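Local atomic coordinates of glucoamylase (Thermoanaerobacterium thermosaccharolyticum, PDB entry 1LF6), a protein that hydrolyses terminal alpha-1,4-linked glucose units one after another from the non-reducing ends of glucan chains, releasing beta-D-glucose, as a family 15 glycoside hydrolase. Residues 52-58 with 122-126; 132-138 with 243-249; 403-407 with 672-677. One frame throughout, in Å; residues are numbered along the deposited sequence.

Interaction 1 (52-58 with 122-126)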
ATOM      1  N   PHE A  52      11.567   1.491  -2.136  1.00 17.86           N
ATOM      2  CA  PHE A  52      11.590   0.539  -3.246  1.00 18.42           C
ATOM      3  C   PHE A  52      10.537  -0.545  -3.049  1.00 17.71           C
ATOM      4  O   PHE A  52      10.065  -0.774  -1.932  1.00 18.13           O
ATOM      5  CB  PHE A  52      12.967  -0.127  -3.385  1.00 16.69           C
ATOM      6  CG  PHE A  52      13.341  -1.009  -2.224  1.00 16.96           C
ATOM      7  CD1 PHE A  52      13.986  -0.481  -1.108  1.00 15.70           C
ATOM      8  CD2 PHE A  52      13.032  -2.368  -2.237  1.00 15.37           C
ATOM      9  CE1 PHE A  52      14.316  -1.291  -0.023  1.00 15.05           C
ATOM     10  CE2 PHE A  52      13.358  -3.183  -1.157  1.00 16.79           C
ATOM     11  CZ  PHE A  52      14.001  -2.643  -0.047  1.00 16.13           C
ATOM     12  N   THR A  53      10.164  -1.197  -4.146  1.00 17.36           N
ATOM     13  CA  THR A  53       9.193  -2.285  -4.115  1.00 16.30           C
ATOM     14  C   THR A  53       9.738  -3.383  -5.014  1.00 17.00           C
ATOM     15  O   THR A  53      10.505  -3.106  -5.933  1.00 18.59           O
ATOM     16  CB  THR A  53       7.799  -1.849  -4.646  1.00 15.22           C
ATOM     17  OG1 THR A  53       7.903  -1.438  -6.018  1.00 17.27           O
ATOM     18  CG2 THR A  53       7.256  -0.702  -3.824  1.00 14.07           C
ATOM     19  N   LEU A  54       9.355  -4.625  -4.734  1.00 16.53           N
ATOM     20  CA  LEU A  54       9.805  -5.768  -5.518  1.00 17.46           C
ATOM     21  C   LEU A  54       8.595  -6.496  -6.102  1.00 18.10           C
ATOM     22  O   LEU A  54       7.555  -6.610  -5.453  1.00 18.61           O
ATOM     23  CB  LEU A  54      10.599  -6.744  -4.635  1.00 17.20           C
ATOM     24  CG  LEU A  54      11.781  -6.182  -3.843  1.00 17.58           C
ATOM     25  CD1 LEU A  54      12.376  -7.276  -2.959  1.00 18.34           C
ATOM     26  CD2 LEU A  54      12.827  -5.636  -4.799  1.00 18.54           C
ATOM     27  N   ALA A  55       8.742  -6.993  -7.324  1.00 18.47           N
ATOM     28  CA  ALA A  55       7.669  -7.717  -7.996  1.00 19.00           C
ATOM     29  C   ALA A  55       8.257  -8.571  -9.115  1.00 20.05           C
ATOM     30  O   ALA A  55       9.174  -8.141  -9.817  1.00 21.89           O
ATOM     31  CB  ALA A  55       6.642  -6.733  -8.567  1.00 16.03           C
ATOM     32  N   ASN A  56       7.740  -9.788  -9.257  1.00 20.51           N
ATOM     33  CA  ASN A  56       8.194 -10.701 -10.295  1.00 22.36           C
ATOM     34  C   ASN A  56       9.708 -10.898 -10.317  1.00 22.40           C
ATOM     35  O   ASN A  56      10.319 -10.956 -11.383  1.00 22.41           O
ATOM     36  CB  ASN A  56       7.703 -10.197 -11.658  1.00 24.27           C
ATOM     37  CG  ASN A  56       6.187 -10.210 -11.765  1.00 25.23           C
ATOM     38  OD1 ASN A  56       5.587  -9.349 -12.407  1.00 30.16           O
ATOM     39  ND2 ASN A  56       5.562 -11.198 -11.140  1.00 25.67           N
ATOM     40  N   GLY A  57      10.301 -10.990  -9.130  1.00 21.18           N
ATOM     41  CA  GLY A  57      11.731 -11.212  -9.024  1.00 20.71           C
ATOM     42  C   GLY A  57      12.624 -10.028  -9.314  1.00 20.78           C
ATOM     43  O   GLY A  57      13.838 -10.179  -9.444  1.00 21.06           O
ATOM     44  N   ALA A  58      12.047  -8.838  -9.402  1.00 20.77           N
ATOM     45  CA  ALA A  58      12.858  -7.667  -9.688  1.00 19.18           C
ATOM     46  C   ALA A  58      12.331  -6.396  -9.052  1.00 19.41           C
ATOM     47  O   ALA A  58      11.157  -6.290  -8.688  1.00 19.71           O
ATOM     48  CB  ALA A  58      12.976  -7.477 -11.199  1.00 18.23           C
ATOM     49  N   LYS A 122      19.820 -11.949  -5.598  1.00 23.99           N
ATOM     50  CA  LYS A 122      19.925 -10.528  -5.296  1.00 24.19           C
ATOM     51  C   LYS A 122      19.790 -10.179  -3.816  1.00 24.52           C
ATOM     52  O   LYS A 122      19.141 -10.882  -3.048  1.00 23.06           O
ATOM     53  CB  LYS A 122      18.861  -9.749  -6.080  1.00 24.54           C
ATOM     54  CG  LYS A 122      18.810 -10.053  -7.572  1.00 25.61           C
ATOM     55  CD  LYS A 122      17.600  -9.381  -8.220  1.00 26.89           C
ATOM     56  CE  LYS A 122      17.558  -9.623  -9.720  1.00 26.78           C
ATOM     57  NZ  LYS A 122      16.357  -8.997 -10.353  1.00 29.99           N
ATOM     58  N   ASP A 123      20.415  -9.070  -3.441  1.00 24.89           N
ATOM     59  CA  ASP A 123      20.377  -8.541  -2.084  1.00 25.81           C
ATOM     60  C   ASP A 123      19.980  -7.096  -2.312  1.00 23.80           C
ATOM     61  O   ASP A 123      20.735  -6.338  -2.926  1.00 21.68           O
ATOM     62  CB  ASP A 123      21.763  -8.611  -1.437  1.00 29.36           C
ATOM     63  CG  ASP A 123      22.081  -9.982  -0.883  1.00 33.32           C
ATOM     64  OD1 ASP A 123      21.542 -10.969  -1.423  1.00 34.83           O
ATOM     65  OD2 ASP A 123      22.874 -10.079   0.089  1.00 35.92           O
ATOM     66  N   ILE A 124      18.801  -6.719  -1.828  1.00 22.18           N
ATOM     67  CA  ILE A 124      18.299  -5.367  -2.040  1.00 21.63           C
ATOM     68  C   ILE A 124      17.932  -4.610  -0.769  1.00 21.47           C
ATOM     69  O   ILE A 124      17.268  -5.144   0.116  1.00 23.05           O
ATOM     70  CB  ILE A 124      17.065  -5.407  -2.970  1.00 23.02           C
ATOM     71  CG1 ILE A 124      17.440  -6.122  -4.275  1.00 23.36           C
ATOM     72  CG2 ILE A 124      16.560  -3.991  -3.251  1.00 22.65           C
ATOM     73  CD1 ILE A 124      16.255  -6.453  -5.159  1.00 25.50           C
ATOM     74  N   PHE A 125      18.362  -3.353  -0.708  1.00 20.72           N
ATOM     75  CA  PHE A 125      18.097  -2.471   0.424  1.00 21.86           C
ATOM     76  C   PHE A 125      18.598  -1.082   0.053  1.00 21.51           C
ATOM     77  O   PHE A 125      19.075  -0.871  -1.058  1.00 22.74           O
ATOM     78  CB  PHE A 125      18.809  -2.981   1.682  1.00 21.04           C
ATOM     79  CG  PHE A 125      20.305  -3.031   1.556  1.00 21.49           C
ATOM     80  CD1 PHE A 125      21.088  -1.955   1.966  1.00 22.62           C
ATOM     81  CD2 PHE A 125      20.932  -4.147   1.011  1.00 21.73           C
ATOM     82  CE1 PHE A 125      22.476  -1.992   1.833  1.00 23.49           C
ATOM     83  CE2 PHE A 125      22.315  -4.192   0.873  1.00 21.88           C
ATOM     84  CZ  PHE A 125      23.090  -3.114   1.285  1.00 21.73           C
ATOM     85  N   THR A 126      18.492  -0.131   0.971  1.00 23.21           N
ATOM     86  CA  THR A 126      18.945   1.222   0.676  1.00 23.27           C
ATOM     87  C   THR A 126      20.069   1.689   1.595  1.00 24.24           C
ATOM     88  O   THR A 126      20.364   1.056   2.608  1.00 22.62           O
ATOM     89  CB  THR A 126      17.785   2.226   0.771  1.00 24.47           C
ATOM     90  OG1 THR A 126      17.205   2.168   2.079  1.00 23.80           O
ATOM     91  CG2 THR A 126      16.721   1.907  -0.272  1.00 22.18           C
TER

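Interaction 2 (132-138 with 243-249)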
ATOM      1  N   SER A 132      20.179   6.403  -2.103  1.00 29.05           N
ATOM      2  CA  SER A 132      20.604   5.424  -3.097  1.00 29.34           C
ATOM      3  C   SER A 132      20.051   4.033  -2.812  1.00 28.38           C
ATOM      4  O   SER A 132      19.976   3.598  -1.660  1.00 29.20           O
ATOM      5  CB  SER A 132      22.134   5.360  -3.169  1.00 31.63           C
ATOM      6  OG  SER A 132      22.663   4.658  -2.061  1.00 35.92           O
ATOM      7  N   LEU A 133      19.657   3.347  -3.878  1.00 27.90           N
ATOM      8  CA  LEU A 133      19.126   1.993  -3.782  1.00 26.48           C
ATOM      9  C   LEU A 133      20.258   1.056  -4.175  1.00 27.03           C
ATOM     10  O   LEU A 133      20.947   1.289  -5.171  1.00 25.21           O
ATOM     11  CB  LEU A 133      17.947   1.799  -4.739  1.00 27.97           C
ATOM     12  CG  LEU A 133      17.361   0.385  -4.773  1.00 28.69           C
ATOM     13  CD1 LEU A 133      16.760   0.045  -3.415  1.00 25.79           C
ATOM     14  CD2 LEU A 133      16.299   0.299  -5.866  1.00 30.22           C
ATOM     15  N   ILE A 134      20.442  -0.005  -3.397  1.00 25.52           N
ATOM     16  CA  ILE A 134      21.516  -0.950  -3.652  1.00 25.37           C
ATOM     17  C   ILE A 134      21.015  -2.345  -3.984  1.00 23.86           C
ATOM     18  O   ILE A 134      20.066  -2.832  -3.378  1.00 25.69           O
ATOM     19  CB  ILE A 134      22.437  -1.052  -2.420  1.00 25.18           C
ATOM     20  CG1 ILE A 134      22.959   0.336  -2.052  1.00 27.09           C
ATOM     21  CG2 ILE A 134      23.580  -2.010  -2.704  1.00 24.91           C
ATOM     22  CD1 ILE A 134      23.546   0.429  -0.660  1.00 30.76           C
ATOM     23  N   MET A 135      21.660  -2.981  -4.952  1.00 24.48           N
ATOM     24  CA  MET A 135      21.312  -4.338  -5.337  1.00 26.02           C
ATOM     25  C   MET A 135      22.568  -5.127  -5.645  1.00 27.76           C
ATOM     26  O   MET A 135      23.229  -4.889  -6.657  1.00 28.81           O
ATOM     27  CB  MET A 135      20.408  -4.381  -6.575  1.00 25.73           C
ATOM     28  CG  MET A 135      20.204  -5.812  -7.089  1.00 26.04           C
ATOM     29  SD  MET A 135      19.287  -5.968  -8.636  1.00 30.41           S
ATOM     30  CE  MET A 135      20.410  -5.120  -9.770  1.00 30.48           C
ATOM     31  N   LYS A 136      22.909  -6.058  -4.766  1.00 29.05           N
ATOM     32  CA  LYS A 136      24.064  -6.903  -5.009  1.00 30.93           C
ATOM     33  C   LYS A 136      23.487  -8.090  -5.758  1.00 30.18           C
ATOM     34  O   LYS A 136      22.428  -8.603  -5.399  1.00 28.16           O
ATOM     35  CB  LYS A 136      24.698  -7.368  -3.696  1.00 33.22           C
ATOM     36  CG  LYS A 136      25.957  -8.210  -3.890  1.00 35.58           C
ATOM     37  CD  LYS A 136      26.731  -8.343  -2.590  1.00 37.45           C
ATOM     38  CE  LYS A 136      28.101  -8.960  -2.810  1.00 38.71           C
ATOM     39  NZ  LYS A 136      28.891  -9.028  -1.543  1.00 41.39           N
ATOM     40  N   ALA A 137      24.169  -8.514  -6.812  1.00 30.43           N
ATOM     41  CA  ALA A 137      23.688  -9.637  -7.596  1.00 29.65           C
ATOM     42  C   ALA A 137      24.838 -10.532  -8.015  1.00 30.48           C
ATOM     43  O   ALA A 137      25.977 -10.083  -8.135  1.00 30.25           O
ATOM     44  CB  ALA A 137      22.945  -9.132  -8.828  1.00 29.62           C
ATOM     45  N   LYS A 138      24.524 -11.804  -8.222  1.00 31.57           N
ATOM     46  CA  LYS A 138      25.501 -12.786  -8.655  1.00 32.63           C
ATOM     47  C   LYS A 138      24.813 -13.706  -9.652  1.00 32.18           C
ATOM     48  O   LYS A 138      23.668 -14.117  -9.445  1.00 30.08           O
ATOM     49  CB  LYS A 138      26.027 -13.603  -7.471  1.00 35.59           C
ATOM     50  CG  LYS A 138      25.000 -14.522  -6.825  1.00 38.99           C
ATOM     51  CD  LYS A 138      25.650 -15.458  -5.805  1.00 42.88           C
ATOM     52  CE  LYS A 138      24.608 -16.352  -5.140  1.00 45.30           C
ATOM     53  NZ  LYS A 138      25.195 -17.285  -4.132  1.00 48.00           N
ATOM     54  N   GLU A 243      29.703 -11.749  -9.644  1.00 37.44           N
ATOM     55  CA  GLU A 243      29.011 -11.096  -8.536  1.00 37.40           C
ATOM     56  C   GLU A 243      29.392  -9.620  -8.530  1.00 35.89           C
ATOM     57  O   GLU A 243      30.574  -9.276  -8.565  1.00 35.26           O
ATOM     58  CB  GLU A 243      29.402 -11.749  -7.210  1.00 40.81           C
ATOM     59  CG  GLU A 243      28.627 -11.229  -6.007  1.00 45.50           C
ATOM     60  CD  GLU A 243      28.741 -12.146  -4.802  1.00 47.28           C
ATOM     61  OE1 GLU A 243      28.161 -11.817  -3.749  1.00 50.66           O
ATOM     62  OE2 GLU A 243      29.408 -13.198  -4.907  1.00 49.38           O
ATOM     63  N   PHE A 244      28.388  -8.749  -8.474  1.00 33.08           N
ATOM     64  CA  PHE A 244      28.625  -7.311  -8.524  1.00 31.54           C
ATOM     65  C   PHE A 244      27.579  -6.500  -7.760  1.00 31.11           C
ATOM     66  O   PHE A 244      26.585  -7.041  -7.284  1.00 30.80           O
ATOM     67  CB  PHE A 244      28.627  -6.866  -9.982  1.00 31.88           C
ATOM     68  CG  PHE A 244      27.456  -7.392 -10.763  1.00 31.35           C
ATOM     69  CD1 PHE A 244      27.436  -8.711 -11.201  1.00 29.48           C
ATOM     70  CD2 PHE A 244      26.346  -6.587 -11.007  1.00 30.91           C
ATOM     71  CE1 PHE A 244      26.327  -9.226 -11.871  1.00 30.63           C
ATOM     72  CE2 PHE A 244      25.230  -7.094 -11.676  1.00 30.89           C
ATOM     73  CZ  PHE A 244      25.220  -8.415 -12.108  1.00 29.00           C
ATOM     74  N   GLU A 245      27.809  -5.194  -7.669  1.00 30.54           N
ATOM     75  CA  GLU A 245      26.902  -4.302  -6.962  1.00 31.15           C
ATOM     76  C   GLU A 245      26.349  -3.209  -7.875  1.00 30.64           C
ATOM     77  O   GLU A 245      27.112  -2.458  -8.489  1.00 29.99           O
ATOM     78  CB  GLU A 245      27.627  -3.644  -5.787  1.00 33.10           C
ATOM     79  CG  GLU A 245      28.286  -4.624  -4.835  1.00 38.22           C
ATOM     80  CD  GLU A 245      29.048  -3.933  -3.714  1.00 40.47           C
ATOM     81  OE1 GLU A 245      29.655  -4.644  -2.887  1.00 42.51           O
ATOM     82  OE2 GLU A 245      29.038  -2.684  -3.662  1.00 40.91           O
ATOM     83  N   ILE A 246      25.024  -3.123  -7.961  1.00 29.26           N
ATOM     84  CA  ILE A 246      24.378  -2.102  -8.779  1.00 27.34           C
ATOM     85  C   ILE A 246      23.827  -1.033  -7.841  1.00 27.57           C
ATOM     86  O   ILE A 246      23.144  -1.345  -6.861  1.00 28.66           O
ATOM     87  CB  ILE A 246      23.227  -2.702  -9.629  1.00 28.11           C
ATOM     88  CG1 ILE A 246      23.797  -3.699 -10.641  1.00 26.28           C
ATOM     89  CG2 ILE A 246      22.473  -1.591 -10.362  1.00 26.23           C
ATOM     90  CD1 ILE A 246      24.814  -3.095 -11.604  1.00 23.64           C
ATOM     91  N   VAL A 247      24.137   0.227  -8.131  1.00 27.70           N
ATOM     92  CA  VAL A 247      23.672   1.325  -7.296  1.00 27.72           C
ATOM     93  C   VAL A 247      22.898   2.372  -8.089  1.00 28.33           C
ATOM     94  O   VAL A 247      23.344   2.825  -9.143  1.00 28.20           O
ATOM     95  CB  VAL A 247      24.855   2.025  -6.575  1.00 28.40           C
ATOM     96  CG1 VAL A 247      24.342   3.178  -5.721  1.00 25.61           C
ATOM     97  CG2 VAL A 247      25.606   1.021  -5.714  1.00 27.95           C
ATOM     98  N   LEU A 248      21.729   2.746  -7.570  1.00 26.81           N
ATOM     99  CA  LEU A 248      20.890   3.759  -8.195  1.00 26.35           C
ATOM    100  C   LEU A 248      20.720   4.898  -7.201  1.00 27.10           C
ATOM    101  O   LEU A 248      20.142   4.719  -6.124  1.00 25.06           O
ATOM    102  CB  LEU A 248      19.521   3.184  -8.558  1.00 26.83           C
ATOM    103  CG  LEU A 248      18.504   4.184  -9.122  1.00 27.57           C
ATOM    104  CD1 LEU A 248      18.970   4.705 -10.473  1.00 24.99           C
ATOM    105  CD2 LEU A 248      17.145   3.500  -9.251  1.00 28.71           C
ATOM    106  N   SER A 249      21.235   6.068  -7.562  1.00 26.76           N
ATOM    107  CA  SER A 249      21.150   7.227  -6.690  1.00 27.63           C
ATOM    108  C   SER A 249      20.251   8.310  -7.273  1.00 26.85           C
ATOM    109  O   SER A 249      19.981   8.333  -8.477  1.00 27.70           O
ATOM    110  CB  SER A 249      22.555   7.774  -6.424  1.00 29.04           C
ATOM    111  OG  SER A 249      23.362   6.778  -5.815  1.00 31.13           O
TER

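Interaction 3 (403-407 with 672-677)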
ATOM      1  N   ILE A 403     -12.038  10.133  17.354  1.00 16.18           N
ATOM      2  CA  ILE A 403     -11.911   8.907  18.128  1.00 14.92           C
ATOM      3  C   ILE A 403     -10.441   8.656  18.469  1.00 15.51           C
ATOM      4  O   ILE A 403     -10.122   8.231  19.578  1.00 15.33           O
ATOM      5  CB  ILE A 403     -12.490   7.698  17.348  1.00 16.05           C
ATOM      6  CG1 ILE A 403     -13.970   7.958  17.029  1.00 15.38           C
ATOM      7  CG2 ILE A 403     -12.350   6.414  18.169  1.00 13.43           C
ATOM      8  CD1 ILE A 403     -14.607   6.906  16.148  1.00 15.61           C
ATOM      9  N   LEU A 404      -9.553   8.936  17.517  1.00 13.64           N
ATOM     10  CA  LEU A 404      -8.120   8.751  17.727  1.00 13.74           C
ATOM     11  C   LEU A 404      -7.610   9.763  18.767  1.00 14.94           C
ATOM     12  O   LEU A 404      -6.782   9.432  19.603  1.00 14.60           O
ATOM     13  CB  LEU A 404      -7.362   8.935  16.406  1.00 12.07           C
ATOM     14  CG  LEU A 404      -5.848   8.696  16.420  1.00 11.37           C
ATOM     15  CD1 LEU A 404      -5.539   7.302  16.910  1.00 10.03           C
ATOM     16  CD2 LEU A 404      -5.289   8.898  15.007  1.00 11.41           C
ATOM     17  N   SER A 405      -8.106  10.995  18.702  1.00 15.85           N
ATOM     18  CA  SER A 405      -7.703  12.019  19.651  1.00 18.21           C
ATOM     19  C   SER A 405      -8.032  11.547  21.063  1.00 19.70           C
ATOM     20  O   SER A 405      -7.274  11.774  22.009  1.00 19.56           O
ATOM     21  CB  SER A 405      -8.432  13.334  19.363  1.00 17.58           C
ATOM     22  OG  SER A 405      -7.960  13.919  18.165  1.00 19.71           O
ATOM     23  N   TYR A 406      -9.168  10.876  21.196  1.00 20.61           N
ATOM     24  CA  TYR A 406      -9.598  10.364  22.483  1.00 21.48           C
ATOM     25  C   TYR A 406      -8.691   9.245  22.996  1.00 21.19           C
ATOM     26  O   TYR A 406      -8.272   9.259  24.149  1.00 20.94           O
ATOM     27  CB  TYR A 406     -11.040   9.855  22.396  1.00 22.58           C
ATOM     28  CG  TYR A 406     -11.415   8.955  23.545  1.00 25.69           C
ATOM     29  CD1 TYR A 406     -11.416   7.568  23.395  1.00 25.86           C
ATOM     30  CD2 TYR A 406     -11.702   9.484  24.803  1.00 27.64           C
ATOM     31  CE1 TYR A 406     -11.683   6.732  24.465  1.00 29.30           C
ATOM     32  CE2 TYR A 406     -11.970   8.656  25.883  1.00 29.50           C
ATOM     33  CZ  TYR A 406     -11.954   7.284  25.707  1.00 31.02           C
ATOM     34  OH  TYR A 406     -12.174   6.465  26.783  1.00 36.40           O
ATOM     35  N   ARG A 407      -8.394   8.272  22.141  1.00 22.32           N
ATOM     36  CA  ARG A 407      -7.548   7.161  22.549  1.00 22.75           C
ATOM     37  C   ARG A 407      -6.117   7.590  22.860  1.00 21.91           C
ATOM     38  O   ARG A 407      -5.458   6.995  23.709  1.00 21.49           O
ATOM     39  CB  ARG A 407      -7.557   6.071  21.475  1.00 25.99           C
ATOM     40  CG  ARG A 407      -8.908   5.386  21.326  1.00 29.27           C
ATOM     41  CD  ARG A 407      -8.743   4.038  20.660  1.00 31.02           C
ATOM     42  NE  ARG A 407      -7.933   3.145  21.480  1.00 30.70           N
ATOM     43  CZ  ARG A 407      -7.033   2.300  20.993  1.00 30.16           C
ATOM     44  NH1 ARG A 407      -6.824   2.233  19.685  1.00 31.11           N
ATOM     45  NH2 ARG A 407      -6.339   1.526  21.813  1.00 29.95           N
ATOM     46  N   LEU A 672      -8.876  -4.610  21.247  1.00 21.36           N
ATOM     47  CA  LEU A 672      -7.930  -3.582  21.643  1.00 19.42           C
ATOM     48  C   LEU A 672      -8.113  -2.170  21.091  1.00 19.54           C
ATOM     49  O   LEU A 672      -7.628  -1.217  21.701  1.00 18.60           O
ATOM     50  CB  LEU A 672      -6.508  -4.067  21.359  1.00 20.93           C
ATOM     51  CG  LEU A 672      -6.080  -5.274  22.204  1.00 21.87           C
ATOM     52  CD1 LEU A 672      -4.690  -5.730  21.801  1.00 22.04           C
ATOM     53  CD2 LEU A 672      -6.115  -4.892  23.673  1.00 21.70           C
ATOM     54  N   ASP A 673      -8.801  -2.012  19.961  1.00 19.23           N
ATOM     55  CA  ASP A 673      -8.997  -0.670  19.413  1.00 19.55           C
ATOM     56  C   ASP A 673     -10.391  -0.060  19.619  1.00 20.47           C
ATOM     57  O   ASP A 673     -10.710   0.971  19.023  1.00 20.23           O
ATOM     58  CB  ASP A 673      -8.631  -0.641  17.921  1.00 18.78           C
ATOM     59  CG  ASP A 673      -9.540  -1.518  17.065  1.00 19.14           C
ATOM     60  OD1 ASP A 673     -10.365  -2.271  17.622  1.00 18.10           O
ATOM     61  OD2 ASP A 673      -9.407  -1.452  15.831  1.00 16.32           O
ATOM     62  N   MET A 674     -11.216  -0.674  20.462  1.00 19.67           N
ATOM     63  CA  MET A 674     -12.553  -0.136  20.711  1.00 20.00           C
ATOM     64  C   MET A 674     -12.518   0.937  21.800  1.00 21.43           C
ATOM     65  O   MET A 674     -11.975   0.717  22.880  1.00 22.80           O
ATOM     66  CB  MET A 674     -13.523  -1.256  21.117  1.00 21.25           C
ATOM     67  CG  MET A 674     -14.926  -0.764  21.490  1.00 20.77           C
ATOM     68  SD  MET A 674     -16.087  -2.105  21.768  1.00 24.07           S
ATOM     69  CE  MET A 674     -15.400  -2.836  23.291  1.00 19.20           C
ATOM     70  N   PRO A 675     -13.073   2.123  21.515  1.00 19.57           N
ATOM     71  CA  PRO A 675     -13.086   3.203  22.507  1.00 20.78           C
ATOM     72  C   PRO A 675     -14.023   2.826  23.662  1.00 21.02           C
ATOM     73  O   PRO A 675     -15.232   2.699  23.478  1.00 20.09           O
ATOM     74  CB  PRO A 675     -13.570   4.404  21.697  1.00 20.34           C
ATOM     75  CG  PRO A 675     -14.471   3.767  20.650  1.00 20.30           C
ATOM     76  CD  PRO A 675     -13.676   2.555  20.239  1.00 20.85           C
ATOM     77  N   ASP A 676     -13.452   2.644  24.848  1.00 21.81           N
ATOM     78  CA  ASP A 676     -14.218   2.218  26.016  1.00 25.04           C
ATOM     79  C   ASP A 676     -15.441   3.037  26.411  1.00 23.31           C
ATOM     80  O   ASP A 676     -16.451   2.468  26.820  1.00 24.93           O
ATOM     81  CB  ASP A 676     -13.298   2.079  27.237  1.00 29.28           C
ATOM     82  CG  ASP A 676     -12.436   3.295  27.451  1.00 33.98           C
ATOM     83  OD1 ASP A 676     -12.029   3.547  28.605  1.00 40.84           O
ATOM     84  OD2 ASP A 676     -12.158   3.998  26.460  1.00 36.73           O
ATOM     85  N   ILE A 677     -15.373   4.356  26.301  1.00 23.53           N
ATOM     86  CA  ILE A 677     -16.520   5.164  26.694  1.00 23.86           C
ATOM     87  C   ILE A 677     -17.720   4.939  25.791  1.00 22.19           C
ATOM     88  O   ILE A 677     -18.860   5.072  26.230  1.00 21.49           O
ATOM     89  CB  ILE A 677     -16.177   6.667  26.746  1.00 25.84           C
ATOM     90  CG1 ILE A 677     -16.514   7.374  25.445  1.00 27.91           C
ATOM     91  CG2 ILE A 677     -14.726   6.829  26.941  1.00 28.96           C
ATOM     92  CD1 ILE A 677     -16.162   8.855  25.480  1.00 28.50           C
TER
HETATM   93  O   HOH W   1      -4.830  -0.806  21.619  1.00 19.03           O

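Interaction 1 (52-58 with 122-126)
Phe52 and Ile124 carry most of this contact. Methyl CG2 of Ile124 sits over one face of the Phe52 ring, 4.2 Å from the ring centroid and 22° off the normal. This is a CH-pi contact. CG2 of Ile124 is displaced toward the rim and lies closest to CE2 of Phe52, at 3.9 Å. The Phe52 ring hangs between its own backbone N and carbonyl carbon (chi1 66°), which brings it across the gap to strand 122-126. CD1 of Phe52 meets CG2 of Thr126 at 3.7 Å. The other branch of Ile124 runs the opposite way past Leu54, and CD1 of Ile124 approaches CD2 of Leu54 to 3.5 Å.

The strand axes pass 8.8 Å apart, too far for backbone pairing. Strands 52-55 and 122-126 belong to two different antiparallel sheets, packed face to face in the beta-sandwich of the N-terminal domain. Tyr107 and Leu109 of the neighbouring strand 107-113 extend the apolar layer.

Lys122 reaches across at the turn end. Its chain is fully extended beyond CG, and NZ of Lys122 donates to O of Gly57 at 2.9 Å, in the carbonyl plane. Gly57 lies in the type I' turn from Ala55 to Ala58. ND2 of Asn111 also bonds to O of Gly57. The Lys122 ammonium also forms a salt bridge with Glu89, so the buried charge has a counter-ion beside the turn.

Interaction 2 (132-138 with 243-249)
Met135 and Ile246 run alongside each other. The Met135 chain bends at its last torsion (chi3 64°), which turns methyl CE of Met135 back onto Ile246, 3.7 Å from CB of Ile246. Ala137 and Phe244 continue the same face of the sheet. CB of Ala137 is 4.1 Å from CZ of Phe244, and the carbonyl O of Ala137 lies over one face of that ring, offset toward the rim. Leu133 and Leu248 extend this face at the other end. Phe77, Val72 and Ile75 of strand 70-80, in the facing sheet, pack against it.

The strands are antiparallel neighbours in one sheet of the N-terminal beta-sandwich. Leu133, Met135 and Ala137 form hydrogen-bonded pairs with Leu248, Ile246 and Phe244. Each pair has two backbone bonds, six in all, such as N of Leu133 to O of Leu248 at 2.7 Å.

Ile134 and Val247 form a non-hydrogen-bonded pair on the other face, where Thr264 of helix 254-266 touches both. At one end, OG of Ser132 is hydrogen-bonded to OG1 of Thr264. At the other, the face becomes polar. The extended Lys136 crosses Glu243, with NZ of Lys136 3.6 Å from OE1 of Glu243 in a long salt bridge. That oxygen lies nearer to CE of Lys136, at 3.0 Å. Lys136 also makes a cation-pi contact with Tyr269. CB of Lys138 packs on CG of Glu243 at 3.8 Å, while its ammonium end extends off elsewhere.

Interaction 3 (403-407 with 672-677)
The C-terminal end of helix 395-407 in the (alpha/alpha) barrel meets the start of the last helix, 676-682. Pro675 is the N-cap residue of that last helix. Its CB-CG edge packs against the barrel helix. CB of Pro675 lies 4.1 Å from CE1 of Tyr406, and CG of Pro675 lies 4.2 Å from CG2 of Ile403. The Tyr406 and Pro675 side chains cross at about a right angle.

With chi1 at 163°, the Tyr406 ring swings away from its own backbone N and reaches toward the first turn of helix 676-682. There the hydroxyl donates to OD2 of Asp676. The modelled distance from OH of Tyr406 to OD2 of Asp676 is 2.5 Å, which is very short, and the position of OH is less certain than most. The carboxylate oxygen lies at the ring edge, in its plane, and the planes of ring and carboxylate are 40° apart. Ile677 also packs on Tyr406, but its closest distances are doubtful.

Arg407 turns to the loop before the proline. CA of Asp673 sits over one face of the guanidinium, 3.6 Å from NH1 of Arg407. The carboxylate of Asp673 is turned away from the guanidinium and forms a salt bridge with Arg541 instead. A water lies at the guanidinium edge, in plane. It accepts from NH2 of Arg407 at 2.8 Å and donates to O of Leu672 at 2.8 Å.

Helix 342-355 touches Ile403, Arg407 and Asp673. Helix 445-464 touches Ile403, Tyr406 and Ile677, and its Tyr460 meets the Tyr406 ring edge-to-face. Helix 653-668 backs Leu672 and Asp673.

In the fold
The three contacts follow one another along the chain, with no nesting or crossing. Interaction 1 comes first and closes a loop of 63 residues between the two sheets of the N-terminal beta-sandwich. Interaction 2 opens soon after and closes 104 residues within one of those sheets. The two touch, because strands 118-126 and 132-141 are neighbours: Phe125 O to Ile134 N and Asp123 N to Lys136 O are probable hydrogen bonds. Interaction 3 lies on the opposite side of the chain's centre, about 38 Å from interaction 1 and 45 Å from interaction 2, centre to centre. It spans 264 residues and ties the C-terminal helix to the helical barrel.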